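Local atomic coordinates of capsid protein (Infectious hypodermal and hematopoietic necrosis virus, PDB entry 3N7X), a protein that forms the icosahedral shell of a shrimp-infecting densovirus, sixty copies of a beta-barrel subunit assembling into the parvoviral capsid, and binds calcium. Residues I240-D243 with N249-Y252. Numbering follows the deposited sequence.
Sequences IKWD and NLVY
Trp-242 meets Leu-250, Val-251 and Tyr-252 where two extended, irregular pieces of one long loop pass each other, with the CA atoms of Asp-243 and Leu-250 7.0 Å apart and no backbone hydrogen bond between them. The indole of Trp-242 reaches across to the other segment. Its NE1 donates to the backbone O of Val-251 at 3.1 Å; the acceptor lies only 5° out of the ring plane, but the N-H...O angle of 146° makes the bond somewhat bent. With chi1 at 53°, CG sits between the backbone N and carbonyl carbon, and the ring presents its NE1 edge to the 249-252 segment. Leu-250 CD1 comes up to that same edge, 3.7 Å from Trp-242 CD1, while CB of Tyr-252 approaches Trp-242 CZ2 obliquely at 4.0 Å. Val-251 O is gripped twice, since Asn-219 ND2 also bonds to it, and Val-251 N is taken by His-313 NE2. Tyr-221 and Trp-236 meet the buried indole edge-to-face, and the His-313 ring meets it nearly perpendicular. Both segments belong to the loop linking strand 220-221 to strand 264-268, where Tyr-252 packs on its counterparts in two neighbouring subunits, placing this piece of the fold at a junction between capsid proteins.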
loop_
_atom_site.group_PDB
_atom_site.type_symbol
_atom_site.label_atom_id
_atom_site.label_comp_id
_atom_site.label_asym_id
_atom_site.label_seq_id
_atom_site.Cartn_x
_atom_site.Cartn_y
_atom_site.Cartn_z
ATOM N N ILE A 240 64.622 -55.768 -47.310
ATOM C CA ILE A 240 64.459 -54.675 -48.262
ATOM C C ILE A 240 65.114 -53.372 -47.832
ATOM O O ILE A 240 64.868 -52.877 -46.735
ATOM C CB ILE A 240 62.974 -54.377 -48.510
ATOM C CG1 ILE A 240 62.243 -55.658 -48.910
ATOM C CG2 ILE A 240 62.839 -53.317 -49.594
ATOM C CD1 ILE A 240 62.808 -56.324 -50.148
ATOM N N LYS A 241 65.928 -52.807 -48.715
ATOM C CA LYS A 241 66.596 -51.548 -48.415
ATOM C C LYS A 241 67.042 -50.845 -49.691
ATOM O O LYS A 241 67.346 -51.498 -50.689
ATOM C CB LYS A 241 67.819 -51.801 -47.540
ATOM C CG LYS A 241 68.963 -52.476 -48.273
ATOM C CD LYS A 241 70.163 -52.627 -47.357
ATOM C CE LYS A 241 71.442 -52.908 -48.135
ATOM N NZ LYS A 241 71.394 -54.209 -48.835
ATOM N N TRP A 242 67.069 -49.514 -49.657
ATOM C CA TRP A 242 67.525 -48.736 -50.803
ATOM C C TRP A 242 68.978 -48.376 -50.522
ATOM O O TRP A 242 69.470 -48.636 -49.423
ATOM C CB TRP A 242 66.668 -47.480 -50.993
ATOM C CG TRP A 242 66.532 -46.596 -49.788
ATOM C CD1 TRP A 242 67.512 -45.847 -49.198
ATOM C CD2 TRP A 242 65.329 -46.332 -49.051
ATOM N NE1 TRP A 242 66.992 -45.131 -48.143
ATOM C CE2 TRP A 242 65.656 -45.410 -48.030
ATOM C CE3 TRP A 242 64.005 -46.786 -49.154
ATOM C CZ2 TRP A 242 64.708 -44.931 -47.119
ATOM C CZ3 TRP A 242 63.060 -46.310 -48.247
ATOM C CH2 TRP A 242 63.419 -45.391 -47.242
ATOM N N ASP A 243 69.667 -47.784 -51.491
ATOM C CA ASP A 243 71.076 -47.444 -51.297
ATOM C C ASP A 243 71.386 -45.963 -51.194
ATOM O O ASP A 243 70.648 -45.113 -51.701
ATOM C CB ASP A 243 71.922 -48.061 -52.407
ATOM C CG ASP A 243 71.773 -49.569 -52.479
ATOM O OD1 ASP A 243 71.889 -50.235 -51.423
ATOM O OD2 ASP A 243 71.542 -50.091 -53.592
ATOM N N ASN A 249 75.371 -39.124 -47.388
ATOM C CA ASN A 249 74.958 -39.991 -46.303
ATOM C C ASN A 249 73.639 -40.683 -46.609
ATOM O O ASN A 249 72.764 -40.124 -47.273
ATOM C CB ASN A 249 74.795 -39.168 -45.030
ATOM C CG ASN A 249 76.031 -38.371 -44.693
ATOM O OD1 ASN A 249 75.940 -37.245 -44.203
ATOM N ND2 ASN A 249 77.197 -38.953 -44.943
ATOM N N LEU A 250 73.502 -41.904 -46.113
ATOM C CA LEU A 250 72.280 -42.662 -46.289
ATOM C C LEU A 250 71.242 -42.108 -45.312
ATOM O O LEU A 250 71.556 -41.822 -44.159
ATOM C CB LEU A 250 72.531 -44.136 -45.980
ATOM C CG LEU A 250 71.287 -45.019 -45.871
ATOM C CD1 LEU A 250 70.615 -45.140 -47.238
ATOM C CD2 LEU A 250 71.689 -46.388 -45.339
ATOM N N VAL A 251 70.011 -41.942 -45.781
ATOM C CA VAL A 251 68.935 -41.449 -44.935
ATOM C C VAL A 251 67.859 -42.529 -44.940
ATOM O O VAL A 251 67.381 -42.933 -45.998
ATOM C CB VAL A 251 68.369 -40.119 -45.471
ATOM C CG1 VAL A 251 67.206 -39.659 -44.617
ATOM C CG2 VAL A 251 69.459 -39.067 -45.465
ATOM N N TYR A 252 67.489 -43.002 -43.755
ATOM C CA TYR A 252 66.499 -44.067 -43.639
ATOM C C TYR A 252 65.986 -44.177 -42.206
ATOM O O TYR A 252 66.555 -43.591 -41.291
ATOM C CB TYR A 252 67.147 -45.396 -44.005
ATOM C CG TYR A 252 68.186 -45.817 -42.991
ATOM C CD1 TYR A 252 69.358 -45.078 -42.814
ATOM C CD2 TYR A 252 67.986 -46.935 -42.184
ATOM C CE1 TYR A 252 70.304 -45.442 -41.854
ATOM C CE2 TYR A 252 68.924 -47.312 -41.224
ATOM C CZ TYR A 252 70.081 -46.561 -41.061
ATOM O OH TYR A 252 71.003 -46.922 -40.099
#